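Local structure of putative metal-dependent phosphoesterase (Bifidobacterium adolescentis, 3O0F) at residues G197-A202 with D225-L230; L230-R235 with L254-G259; T21-G26 with G139-I144; A54-A59 with L72-T77. The protein acts as a metal-dependent phosphoesterase of the PHP family, binding two iron ions, a zinc ion and AMP, and possibly trimming RNA and DNA from the 5' end. One frame throughout, in Å; residues are numbered along the deposited sequence.

Interaction 1. Residues G197-A202 with D225-L230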
loop_
_atom_site.group_PDB
_atom_site.type_symbol
_atom_site.label_atom_id
_atom_site.label_comp_id
_atom_site.label_asym_id
_atom_site.label_seq_id
_atom_site.Cartn_x
_atom_site.Cartn_y
_atom_site.Cartn_z
ATOM N N GLY A 197 -14.473 -8.167 -0.844
ATOM C CA GLY A 197 -13.112 -8.151 -1.369
ATOM C C GLY A 197 -12.203 -9.285 -0.921
ATOM O O GLY A 197 -12.581 -10.186 -0.167
ATOM N N VAL A 198 -10.945 -9.153 -1.320
ATOM C CA VAL A 198 -9.903 -10.121 -1.068
ATOM C C VAL A 198 -8.847 -9.355 -0.307
ATOM O O VAL A 198 -8.403 -8.269 -0.711
ATOM C CB VAL A 198 -9.353 -10.713 -2.401
ATOM C CG1 VAL A 198 -8.161 -11.716 -2.180
ATOM C CG2 VAL A 198 -10.499 -11.360 -3.165
ATOM N N VAL A 199 -8.407 -9.940 0.790
ATOM C CA VAL A 199 -7.475 -9.266 1.691
ATOM C C VAL A 199 -6.172 -10.060 1.872
ATOM O O VAL A 199 -6.167 -11.274 2.129
ATOM C CB VAL A 199 -8.168 -8.872 3.067
ATOM C CG1 VAL A 199 -8.697 -10.074 3.776
ATOM C CG2 VAL A 199 -7.184 -8.093 3.936
ATOM N N VAL A 200 -5.055 -9.356 1.750
ATOM C CA VAL A 200 -3.705 -9.973 1.763
ATOM C C VAL A 200 -2.832 -9.172 2.748
ATOM O O VAL A 200 -2.864 -7.967 2.704
ATOM C CB VAL A 200 -3.105 -9.927 0.325
ATOM C CG1 VAL A 200 -1.595 -10.336 0.309
ATOM C CG2 VAL A 200 -3.968 -10.755 -0.670
ATOM N N ALA A 201 -2.076 -9.832 3.632
ATOM C CA ALA A 201 -1.139 -9.139 4.525
ATOM C C ALA A 201 0.113 -8.731 3.684
ATOM O O ALA A 201 0.742 -9.570 3.048
ATOM C CB ALA A 201 -0.742 -10.065 5.734
ATOM N N ALA A 202 0.397 -7.428 3.642
ATOM C CA ALA A 202 1.514 -6.848 2.860
ATOM C C ALA A 202 2.864 -6.965 3.617
ATOM O O ALA A 202 2.898 -6.836 4.832
ATOM C CB ALA A 202 1.240 -5.370 2.541
ATOM N N ASP A 225 -10.138 -14.747 10.892
ATOM C CA ASP A 225 -10.987 -13.585 10.573
ATOM C C ASP A 225 -11.458 -13.569 9.104
ATOM O O ASP A 225 -12.396 -12.850 8.793
ATOM C CB ASP A 225 -10.245 -12.262 10.785
ATOM C CG ASP A 225 -9.878 -11.968 12.245
ATOM O OD1 ASP A 225 -10.514 -12.518 13.189
ATOM O OD2 ASP A 225 -8.918 -11.146 12.420
ATOM N N GLY A 226 -10.779 -14.329 8.231
ATOM C CA GLY A 226 -10.989 -14.330 6.760
ATOM C C GLY A 226 -9.818 -13.875 5.860
ATOM O O GLY A 226 -10.022 -13.626 4.689
ATOM N N LEU A 227 -8.587 -13.782 6.375
ATOM C CA LEU A 227 -7.422 -13.389 5.544
ATOM C C LEU A 227 -7.274 -14.307 4.349
ATOM O O LEU A 227 -7.249 -15.527 4.487
ATOM C CB LEU A 227 -6.119 -13.354 6.362
ATOM C CG LEU A 227 -4.863 -12.890 5.614
ATOM C CD1 LEU A 227 -4.896 -11.354 5.366
ATOM C CD2 LEU A 227 -3.592 -13.274 6.427
ATOM N N ASP A 228 -7.168 -13.737 3.154
ATOM C CA ASP A 228 -7.074 -14.565 1.959
ATOM C C ASP A 228 -5.639 -14.952 1.612
ATOM O O ASP A 228 -5.414 -15.982 0.984
ATOM C CB ASP A 228 -7.685 -13.835 0.776
ATOM C CG ASP A 228 -9.172 -13.632 0.924
ATOM O OD1 ASP A 228 -9.898 -14.575 0.574
ATOM O OD2 ASP A 228 -9.596 -12.517 1.352
ATOM N N GLY A 229 -4.673 -14.084 1.929
ATOM C CA GLY A 229 -3.312 -14.272 1.416
ATOM C C GLY A 229 -2.202 -13.508 2.116
ATOM O O GLY A 229 -2.443 -12.671 2.974
ATOM N N LEU A 230 -0.990 -13.815 1.685
ATOM C CA LEU A 230 0.276 -13.250 2.174
ATOM C C LEU A 230 1.123 -12.816 0.986
ATOM O O LEU A 230 1.286 -13.572 0.033
ATOM C CB LEU A 230 1.053 -14.348 2.909
ATOM C CG LEU A 230 0.386 -14.923 4.172
ATOM C CD1 LEU A 230 1.262 -16.010 4.799
ATOM C CD2 LEU A 230 0.097 -13.807 5.166
#
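Val199 and Asp228 hold each other by two bonds that run in opposite directions. Val199 N donates to Asp228 OD2 at 2.9 Å, almost straight (170°), and Asp228 N returns a bond to Val199 O at 2.8 Å. The pair opens the parallel join between strands 198-201 and 229-233, the two strands of a beta-alpha-beta crossover through helix 216-225. Gly229 N adds a weak bond to Val199 O. Farther along, Ala201 N donates to Gly229 O at 2.9 Å, and Val200 CA lies 3.2 Å from Gly229 O in a CA-H...O contact. With its CG turned away from the carbonyl carbon (chi1 -66°), Asp228 lays its carboxylate against the start of strand 198-201, where OD2 takes the N-H on its anti side, 30° out of the carboxylate plane. The Val198 side chain crosses that of Asp228 at about a right angle, CG1 3.7 Å from Asp228 CB. Leu227 CD1 reaches to 3.5 Å from Val199 O, and Ala201 CB meets Leu230 CD2 at 3.9 Å. In the second shell, salt bridges from Lys193 to OD2 and from Arg287 to OD1 probably keep this buried carboxylate ionised. With an alanine in place of Asp228, Val199 N would probably lose its acceptor and the two basic residues their shared counter-charge. Gly226, at positive phi, closes helix 216-225 in a Schellman motif and leads the chain into Leu227. On the face that Val200 occupies, its CG2 sits 4.1 Å from Gly229 CA, close enough that a CB there would be tight against it.

Interaction 2. Residues L230-R235 with L254-G259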
loop_
_atom_site.group_PDB
_atom_site.type_symbol
_atom_site.label_atom_id
_atom_site.label_comp_id
_atom_site.label_asym_id
_atom_site.label_seq_id
_atom_site.Cartn_x
_atom_site.Cartn_y
_atom_site.Cartn_z
ATOM N N LEU A 230 -0.990 -13.815 1.685
ATOM C CA LEU A 230 0.276 -13.250 2.174
ATOM C C LEU A 230 1.123 -12.816 0.986
ATOM O O LEU A 230 1.286 -13.572 0.033
ATOM C CB LEU A 230 1.053 -14.348 2.909
ATOM C CG LEU A 230 0.386 -14.923 4.172
ATOM C CD1 LEU A 230 1.262 -16.010 4.799
ATOM C CD2 LEU A 230 0.097 -13.807 5.166
ATOM N N GLU A 231 1.632 -11.587 1.047
ATOM C CA GLU A 231 2.559 -11.067 0.084
ATOM C C GLU A 231 3.930 -11.583 0.470
ATOM O O GLU A 231 4.460 -11.204 1.518
ATOM C CB GLU A 231 2.532 -9.529 0.130
ATOM C CG GLU A 231 3.544 -8.897 -0.771
ATOM C CD GLU A 231 3.411 -7.386 -0.812
ATOM O OE1 GLU A 231 3.544 -6.745 0.259
ATOM O OE2 GLU A 231 3.179 -6.835 -1.915
ATOM N N VAL A 232 4.482 -12.463 -0.371
ATOM C CA VAL A 232 5.740 -13.089 -0.118
ATOM C C VAL A 232 6.843 -12.485 -0.948
ATOM O O VAL A 232 7.966 -12.219 -0.432
ATOM C CB VAL A 232 5.683 -14.643 -0.357
ATOM C CG1 VAL A 232 7.082 -15.249 -0.195
ATOM C CG2 VAL A 232 4.670 -15.283 0.620
ATOM N N TRP A 233 6.552 -12.262 -2.224
ATOM C CA TRP A 233 7.583 -11.805 -3.148
ATOM C C TRP A 233 7.633 -10.284 -3.080
ATOM O O TRP A 233 6.895 -9.584 -3.784
ATOM C CB TRP A 233 7.323 -12.306 -4.551
ATOM C CG TRP A 233 6.838 -13.741 -4.620
ATOM C CD1 TRP A 233 5.678 -14.175 -5.153
ATOM C CD2 TRP A 233 7.536 -14.897 -4.158
ATOM N NE1 TRP A 233 5.607 -15.557 -5.069
ATOM C CE2 TRP A 233 6.732 -16.017 -4.447
ATOM C CE3 TRP A 233 8.782 -15.096 -3.539
ATOM C CZ2 TRP A 233 7.121 -17.331 -4.120
ATOM C CZ3 TRP A 233 9.178 -16.394 -3.216
ATOM C CH2 TRP A 233 8.344 -17.496 -3.514
ATOM N N HIS A 234 8.506 -9.784 -2.204
ATOM C CA HIS A 234 8.595 -8.356 -1.901
ATOM C C HIS A 234 10.005 -8.107 -1.398
ATOM O O HIS A 234 10.546 -8.895 -0.633
ATOM C CB HIS A 234 7.572 -7.966 -0.851
ATOM C CG HIS A 234 7.497 -6.487 -0.559
ATOM N ND1 HIS A 234 8.405 -5.839 0.243
ATOM C CD2 HIS A 234 6.580 -5.552 -0.912
ATOM C CE1 HIS A 234 8.090 -4.559 0.330
ATOM N NE2 HIS A 234 6.974 -4.361 -0.346
ATOM N N ARG A 235 10.602 -7.010 -1.833
ATOM C CA ARG A 235 12.001 -6.721 -1.477
ATOM C C ARG A 235 12.235 -6.577 0.034
ATOM O O ARG A 235 13.347 -6.825 0.482
ATOM C CB ARG A 235 12.511 -5.470 -2.203
ATOM C CG ARG A 235 11.900 -4.122 -1.730
ATOM C CD ARG A 235 12.834 -2.970 -2.049
ATOM N NE ARG A 235 13.172 -2.917 -3.482
ATOM C CZ ARG A 235 14.219 -2.267 -3.997
ATOM N NH1 ARG A 235 15.064 -1.584 -3.240
ATOM N NH2 ARG A 235 14.407 -2.286 -5.284
ATOM N N LEU A 254 -3.552 -20.450 1.679
ATOM C CA LEU A 254 -3.643 -19.052 1.385
ATOM C C LEU A 254 -3.059 -18.763 0.011
ATOM O O LEU A 254 -2.177 -19.442 -0.471
ATOM C CB LEU A 254 -2.923 -18.215 2.447
ATOM C CG LEU A 254 -3.352 -18.414 3.903
ATOM C CD1 LEU A 254 -2.543 -17.525 4.832
ATOM C CD2 LEU A 254 -4.877 -18.217 4.095
ATOM N N LEU A 255 -3.517 -17.686 -0.584
ATOM C CA LEU A 255 -2.887 -17.124 -1.762
ATOM C C LEU A 255 -1.511 -16.499 -1.446
ATOM O O LEU A 255 -1.294 -15.939 -0.370
ATOM C CB LEU A 255 -3.783 -16.020 -2.359
ATOM C CG LEU A 255 -5.205 -16.457 -2.670
ATOM C CD1 LEU A 255 -6.018 -15.209 -3.012
ATOM C CD2 LEU A 255 -5.155 -17.564 -3.777
ATOM N N VAL A 256 -0.588 -16.614 -2.403
ATOM C CA VAL A 256 0.750 -16.060 -2.255
ATOM C C VAL A 256 0.920 -15.016 -3.349
ATOM O O VAL A 256 0.749 -15.340 -4.536
ATOM C CB VAL A 256 1.803 -17.162 -2.380
ATOM C CG1 VAL A 256 3.230 -16.554 -2.416
ATOM C CG2 VAL A 256 1.627 -18.168 -1.252
ATOM N N THR A 257 1.233 -13.790 -2.949
ATOM C CA THR A 257 1.366 -12.670 -3.865
ATOM C C THR A 257 2.779 -12.066 -3.852
ATOM O O THR A 257 3.635 -12.412 -3.031
ATOM C CB THR A 257 0.281 -11.581 -3.600
ATOM O OG1 THR A 257 0.587 -10.805 -2.424
ATOM C CG2 THR A 257 -1.119 -12.202 -3.450
ATOM N N GLY A 258 3.028 -11.237 -4.854
ATOM C CA GLY A 258 4.235 -10.466 -4.973
ATOM C C GLY A 258 3.886 -9.124 -5.622
ATOM O O GLY A 258 2.889 -8.980 -6.346
ATOM N N GLY A 259 4.715 -8.129 -5.364
ATOM C CA GLY A 259 4.551 -6.832 -5.967
ATOM C C GLY A 259 5.774 -5.982 -5.689
ATOM O O GLY A 259 6.586 -6.334 -4.849
HETATM O O HOH W 1 1.425 -8.325 -3.472
#
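Thr257 places OG1 between its own backbone N and carbonyl carbon (chi1 76°), which brings the hydroxyl to 3.2 Å from Glu231 CA; Glu231 carries CG opposite its backbone N (chi1 176°) and extends its chain past that hydroxyl. A water joins the two ends, donating to Glu231 OE2 at 2.8 Å and lying 2.8 Å from Thr257 OG1. The Glu231 carboxylate is bound further by His18 ND1 at OE2 and by His203 N at OE1, a second-shell grip on two iron-binding residues. Along the backbone a beta bulge shifts the register: Thr257 O accepts from both Val232 N (2.8 Å) and Trp233 N (3.0 Å). Beyond it Gly259 N donates to Trp233 O at 3.1 Å. Gly258 has to be small, because a CB there would clash with Trp233 CB. On the face that carries Leu230 and Trp233, Val256 CG1 wedges in, 3.6 Å from Val232 CG2 and 3.7 Å from Trp233 NE1. His234 NE2 is hydrogen-bonded to OD2 of Asp261, another iron ligand. Strands 229-233 and 255-258 form a parallel beta-alpha-beta unit through helix 239-252, and their carboxyl ends border the metal site, as in the distorted barrel of PHP enzymes.

Interaction 3. Residues T21-G26 with G139-I144. With ZN (zinc ion), chain C; AMP (adenosine monophosphate), chain B; EDO (1,2-ethanediol), chain H.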
loop_
_atom_site.group_PDB
_atom_site.type_symbol
_atom_site.label_atom_id
_atom_site.label_comp_id
_atom_site.label_asym_id
_atom_site.label_seq_id
_atom_site.Cartn_x
_atom_site.Cartn_y
_atom_site.Cartn_z
ATOM N N THR A 21 0.457 5.664 -6.520
ATOM C CA THR A 21 0.375 6.766 -7.439
ATOM C C THR A 21 0.294 8.068 -6.670
ATOM O O THR A 21 0.307 8.079 -5.450
ATOM C CB THR A 21 -0.885 6.636 -8.369
ATOM O OG1 THR A 21 -2.081 6.994 -7.649
ATOM C CG2 THR A 21 -0.974 5.190 -8.981
ATOM N N VAL A 22 0.153 9.152 -7.393
ATOM C CA VAL A 22 -0.140 10.466 -6.799
ATOM C C VAL A 22 -1.397 10.549 -5.925
ATOM O O VAL A 22 -1.499 11.457 -5.117
ATOM C CB VAL A 22 -0.274 11.590 -7.924
ATOM C CG1 VAL A 22 1.091 11.880 -8.563
ATOM C CG2 VAL A 22 -1.324 11.234 -8.956
ATOM N N PHE A 23 -2.345 9.620 -6.064
ATOM C CA PHE A 23 -3.496 9.579 -5.132
ATOM C C PHE A 23 -3.099 9.140 -3.717
ATOM O O PHE A 23 -3.894 9.272 -2.769
ATOM C CB PHE A 23 -4.648 8.776 -5.687
ATOM C CG PHE A 23 -5.301 9.427 -6.844
ATOM C CD1 PHE A 23 -6.292 10.387 -6.653
ATOM C CD2 PHE A 23 -4.912 9.111 -8.142
ATOM C CE1 PHE A 23 -6.846 11.046 -7.746
ATOM C CE2 PHE A 23 -5.480 9.747 -9.224
ATOM C CZ PHE A 23 -6.456 10.714 -9.011
ATOM N N SER A 24 -1.864 8.674 -3.546
ATOM C CA SER A 24 -1.257 8.640 -2.198
ATOM C C SER A 24 0.184 9.154 -2.227
ATOM O O SER A 24 0.397 10.369 -2.337
ATOM C CB SER A 24 -1.395 7.257 -1.515
ATOM O OG SER A 24 -0.860 6.188 -2.264
ATOM N N ASP A 25 1.167 8.248 -2.142
ATOM C CA ASP A 25 2.555 8.644 -2.033
ATOM C C ASP A 25 3.467 8.304 -3.223
ATOM O O ASP A 25 4.688 8.402 -3.108
ATOM C CB ASP A 25 3.158 8.164 -0.708
ATOM C CG ASP A 25 3.114 6.654 -0.511
ATOM O OD1 ASP A 25 2.467 5.902 -1.304
ATOM O OD2 ASP A 25 3.765 6.193 0.490
ATOM N N GLY A 26 2.876 7.868 -4.343
ATOM C CA GLY A 26 3.619 7.637 -5.562
ATOM C C GLY A 26 3.788 8.993 -6.257
ATOM O O GLY A 26 3.215 9.978 -5.834
ATOM N N GLY A 139 -4.422 16.983 -4.448
ATOM C CA GLY A 139 -5.152 17.776 -3.445
ATOM C C GLY A 139 -5.921 16.963 -2.424
ATOM O O GLY A 139 -5.398 15.963 -1.876
ATOM N N GLU A 140 -7.185 17.348 -2.198
ATOM C CA GLU A 140 -8.066 16.621 -1.279
ATOM C C GLU A 140 -8.155 15.119 -1.612
ATOM O O GLU A 140 -8.445 14.319 -0.730
ATOM C CB GLU A 140 -9.484 17.230 -1.237
ATOM N N ARG A 141 -7.868 14.735 -2.859
ATOM C CA ARG A 141 -8.021 13.348 -3.290
ATOM C C ARG A 141 -6.767 12.495 -3.040
ATOM O O ARG A 141 -6.768 11.298 -3.329
ATOM C CB ARG A 141 -8.431 13.280 -4.754
ATOM C CG ARG A 141 -9.882 13.690 -5.008
ATOM C CD ARG A 141 -10.349 13.300 -6.403
ATOM N NE ARG A 141 -9.493 13.924 -7.407
ATOM C CZ ARG A 141 -9.397 13.553 -8.685
ATOM N NH1 ARG A 141 -10.123 12.559 -9.169
ATOM N NH2 ARG A 141 -8.554 14.190 -9.492
ATOM N N THR A 142 -5.709 13.130 -2.532
ATOM C CA THR A 142 -4.489 12.462 -2.153
ATOM C C THR A 142 -4.529 12.116 -0.662
ATOM O O THR A 142 -4.799 12.964 0.165
ATOM C CB THR A 142 -3.239 13.335 -2.431
ATOM O OG1 THR A 142 -3.043 13.490 -3.856
ATOM C CG2 THR A 142 -1.982 12.719 -1.809
ATOM N N THR A 143 -4.250 10.861 -0.342
ATOM C CA THR A 143 -4.030 10.400 1.038
ATOM C C THR A 143 -2.647 10.819 1.521
ATOM O O THR A 143 -1.631 10.317 1.033
ATOM C CB THR A 143 -4.083 8.877 1.120
ATOM O OG1 THR A 143 -5.352 8.402 0.656
ATOM C CG2 THR A 143 -3.838 8.393 2.563
ATOM N N ILE A 144 -2.612 11.708 2.518
ATOM C CA ILE A 144 -1.379 12.348 2.953
ATOM C C ILE A 144 -0.654 11.524 4.023
ATOM O O ILE A 144 -1.268 10.802 4.803
ATOM C CB ILE A 144 -1.699 13.705 3.563
ATOM C CG1 ILE A 144 -0.478 14.643 3.521
ATOM C CG2 ILE A 144 -2.194 13.510 5.011
ATOM C CD1 ILE A 144 -0.810 16.125 3.835
HETATM ZN ZN ZN C . 3.290 4.077 -0.098
HETATM P P AMP B . 3.039 7.137 7.275
HETATM O O1P AMP B . 2.040 6.074 6.994
HETATM O O2P AMP B . 2.426 8.487 7.007
HETATM O O3P AMP B . 3.734 7.024 8.633
HETATM O "O5'" AMP B . 4.195 6.971 6.174
HETATM C "C5'" AMP B . 5.028 5.838 6.194
HETATM C "C4'" AMP B . 5.051 5.294 4.798
HETATM O "O4'" AMP B . 5.919 6.058 3.916
HETATM C "C3'" AMP B . 5.544 3.851 4.790
HETATM O "O3'" AMP B . 4.438 2.994 4.537
HETATM C "C2'" AMP B . 6.449 3.916 3.571
HETATM O "O2'" AMP B . 7.156 2.799 3.031
HETATM C "C1'" AMP B . 6.164 5.199 2.804
HETATM N N9 AMP B . 7.288 5.628 1.951
HETATM C C8 AMP B . 7.155 6.144 0.727
HETATM N N7 AMP B . 8.366 6.445 0.212
HETATM C C5 AMP B . 9.298 6.116 1.120
HETATM C C6 AMP B . 10.767 6.168 1.209
HETATM N N6 AMP B . 11.532 6.650 0.176
HETATM N N1 AMP B . 11.323 5.739 2.359
HETATM C C2 AMP B . 10.616 5.264 3.400
HETATM N N3 AMP B . 9.279 5.182 3.382
HETATM C C4 AMP B . 8.580 5.577 2.283
HETATM C C1 EDO H . 1.780 7.311 2.791
HETATM O O1 EDO H . 1.477 6.947 4.139
HETATM C C2 EDO H . 1.022 8.573 2.399
HETATM O O2 EDO H . -0.287 8.171 1.962
#
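Phe23 and Ser24, the last residues of a type I turn from Thr21, run beside Thr142 and Thr143, and Thr143 N donates to Phe23 O at 2.9 Å. The turn is tied inside by Thr21 O, which accepts from both Ser24 N and Gly26 N, and by Thr21 OG1, which accepts from Phe23 N in an ST turn. Thr142 sets OG1 on the side of its backbone N (chi1 -68°), and the hydroxyl donates to Val22 O at 2.8 Å while accepting from Glu138 N. The Phe23 ring stands edge-on over one face of the Arg141 guanidinium, planes 86° apart, with CE1 over its centre, 3.7 Å from Arg141 CZ. Arg141 O lies in the plane of the ring at its edge, 3.5 Å from Phe23 CD1, and Arg141 NH2 forms a salt bridge with Glu138. Asp25 clasps the zinc ion with OD1 (2.3 Å) and OD2 (2.2 Å), alongside His50 and His263. An ethanediol, probably from the crystallisation liquor, donates from O2 to Thr143 O. Around this loop pair, Phe23 rests on Pro30 of helix 30-39, Thr143 on Arg107 and Arg110 of helix 97-124, and Thr142 on His148 of helix 146-155.

Interaction 4. Residues A54-A59 with L72-T77. With FE (Fe (III) ion), chain D; FE (Fe (III) ion), chain E.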
loop_
_atom_site.group_PDB
_atom_site.type_symbol
_atom_site.label_atom_id
_atom_site.label_comp_id
_atom_site.label_asym_id
_atom_site.label_seq_id
_atom_site.Cartn_x
_atom_site.Cartn_y
_atom_site.Cartn_z
ATOM N N ALA A 54 -9.457 6.604 -4.687
ATOM C CA ALA A 54 -9.631 7.843 -5.490
ATOM C C ALA A 54 -9.073 7.743 -6.919
ATOM O O ALA A 54 -9.579 8.395 -7.844
ATOM C CB ALA A 54 -9.040 9.075 -4.730
ATOM N N GLY A 55 -8.035 6.925 -7.122
ATOM C CA GLY A 55 -7.491 6.691 -8.451
ATOM C C GLY A 55 -8.101 5.560 -9.263
ATOM O O GLY A 55 -7.643 5.262 -10.354
ATOM N N TRP A 56 -9.129 4.899 -8.741
ATOM C CA TRP A 56 -9.757 3.784 -9.450
ATOM C C TRP A 56 -10.342 4.126 -10.827
ATOM O O TRP A 56 -10.068 3.444 -11.789
ATOM C CB TRP A 56 -10.842 3.143 -8.557
ATOM C CG TRP A 56 -10.308 2.245 -7.495
ATOM C CD1 TRP A 56 -9.054 2.277 -6.907
ATOM C CD2 TRP A 56 -11.023 1.201 -6.842
ATOM N NE1 TRP A 56 -8.937 1.263 -6.023
ATOM C CE2 TRP A 56 -10.142 0.598 -5.938
ATOM C CE3 TRP A 56 -12.319 0.694 -6.962
ATOM C CZ2 TRP A 56 -10.527 -0.473 -5.132
ATOM C CZ3 TRP A 56 -12.686 -0.385 -6.197
ATOM C CH2 TRP A 56 -11.801 -0.958 -5.291
ATOM N N ASP A 57 -11.179 5.149 -10.918
ATOM C CA ASP A 57 -11.720 5.593 -12.222
ATOM C C ASP A 57 -10.615 5.904 -13.234
ATOM O O ASP A 57 -10.635 5.423 -14.339
ATOM C CB ASP A 57 -12.605 6.835 -12.057
ATOM C CG ASP A 57 -13.930 6.537 -11.321
ATOM O OD1 ASP A 57 -14.252 5.353 -11.080
ATOM O OD2 ASP A 57 -14.649 7.508 -10.972
ATOM N N GLU A 58 -9.620 6.680 -12.837
ATOM C CA GLU A 58 -8.468 6.924 -13.724
ATOM C C GLU A 58 -7.742 5.641 -14.153
ATOM O O GLU A 58 -7.405 5.483 -15.338
ATOM C CB GLU A 58 -7.485 7.908 -13.088
ATOM C CG GLU A 58 -8.040 9.326 -13.116
ATOM C CD GLU A 58 -7.010 10.400 -12.801
ATOM O OE1 GLU A 58 -5.777 10.117 -12.807
ATOM O OE2 GLU A 58 -7.449 11.553 -12.555
ATOM N N ALA A 59 -7.488 4.741 -13.208
ATOM C CA ALA A 59 -6.810 3.477 -13.534
ATOM C C ALA A 59 -7.650 2.651 -14.515
ATOM O O ALA A 59 -7.139 2.073 -15.457
ATOM C CB ALA A 59 -6.518 2.649 -12.231
ATOM N N LEU A 72 -8.210 -3.684 -9.092
ATOM C CA LEU A 72 -8.517 -2.514 -8.303
ATOM C C LEU A 72 -8.247 -2.812 -6.827
ATOM O O LEU A 72 -8.806 -3.750 -6.266
ATOM C CB LEU A 72 -9.955 -2.024 -8.516
ATOM C CG LEU A 72 -10.209 -1.428 -9.932
ATOM C CD1 LEU A 72 -11.678 -1.160 -10.228
ATOM C CD2 LEU A 72 -9.335 -0.172 -10.195
ATOM N N GLY A 73 -7.362 -2.023 -6.212
ATOM C CA GLY A 73 -6.928 -2.317 -4.866
ATOM C C GLY A 73 -6.642 -1.104 -4.006
ATOM O O GLY A 73 -6.693 0.040 -4.448
ATOM N N THR A 74 -6.360 -1.371 -2.746
ATOM C CA THR A 74 -6.100 -0.307 -1.759
ATOM C C THR A 74 -5.146 -0.890 -0.729
ATOM O O THR A 74 -5.288 -2.053 -0.355
ATOM C CB THR A 74 -7.371 0.106 -1.033
ATOM O OG1 THR A 74 -8.290 0.705 -1.936
ATOM C CG2 THR A 74 -7.050 1.102 0.117
ATOM N N GLU A 75 -4.180 -0.118 -0.245
ATOM C CA GLU A 75 -3.343 -0.584 0.861
ATOM C C GLU A 75 -3.873 0.089 2.130
ATOM O O GLU A 75 -3.878 1.310 2.267
ATOM C CB GLU A 75 -1.853 -0.264 0.638
ATOM C CG GLU A 75 -1.040 -0.752 1.788
ATOM C CD GLU A 75 0.471 -0.751 1.549
ATOM O OE1 GLU A 75 0.892 -0.172 0.588
ATOM O OE2 GLU A 75 1.207 -1.429 2.298
ATOM N N ILE A 76 -4.363 -0.726 3.044
ATOM C CA ILE A 76 -5.055 -0.214 4.207
ATOM C C ILE A 76 -4.090 -0.217 5.383
ATOM O O ILE A 76 -3.505 -1.264 5.730
ATOM C CB ILE A 76 -6.295 -1.066 4.562
ATOM C CG1 ILE A 76 -7.206 -1.187 3.337
ATOM C CG2 ILE A 76 -7.053 -0.454 5.777
ATOM C CD1 ILE A 76 -8.405 -2.107 3.527
ATOM N N THR A 77 -3.988 0.946 6.018
ATOM C CA THR A 77 -3.166 1.112 7.214
ATOM C C THR A 77 -3.876 0.484 8.422
ATOM O O THR A 77 -5.037 0.778 8.676
ATOM C CB THR A 77 -2.963 2.655 7.487
ATOM O OG1 THR A 77 -2.608 3.324 6.275
ATOM C CG2 THR A 77 -1.875 2.941 8.541
HETATM FE FE FE D . 3.201 -0.964 2.959
HETATM FE FE FE E . 2.800 -0.286 -0.408
HETATM O O HOH W 2 3.798 -1.345 1.081
#
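Trp56 lies flat over Leu72 in the tight part of the contact: Leu72 CB stands 3.6 Å from the centroid of the six-membered ring, 6° off its normal, a CH-pi contact. The two methyls spread beneath the same indole, Leu72 CD1 to 3.8 Å from Trp56 CE3 and CD2 to 3.8 Å from Trp56 CG. With CG turned away from the carbonyl carbon (chi1 -78°), Trp56 carries its ring over to the strand, where NE1 donates to Gly73 O at 3.0 Å. That oxygen lies in the ring plane, although the N-H comes to it from above the carbonyl plane. A leucine in place of Trp56 would probably leave Gly73 O without this donor and open a gap over Leu72. The rest is looser: Ala59 CB and Leu72 CD2 are 4.5 Å apart, and on the outer side Leu72 is partly exposed. Farther along the strand, Glu75 spans the two iron ions with OE1 and OE2, and a water also bridges them. Helix 56-66 thus packs on strand 70-80 within a beta-alpha-beta unit whose second strand carries the carboxylate that bridges the two irons of the trinuclear PHP metal site.

In the fold
Interactions 1 and 2 are successive joins in one sheet and share strand 229-233: Asp228 O and Leu255 N, and Ala201 O and Glu231 N, are each 3.0 Å apart, probable hydrogen bonds that knit the two. Interaction 4 belongs to the same sheet and meets interaction 1 at the metal site, where Ala202 CB lies 3.9 Å from Glu75 OE2. Interaction 3 sits across the chain centre, its centre about 24 Å from those of interactions 1 and 2. It encloses interaction 4 in sequence and touches it, with Phe23 CD2 3.6 Å from Gly55 CA. At the metal centre interaction 3 supplies a zinc ligand beside AMP, interaction 4 the iron-bridging glutamate and interaction 2 second-shell partners.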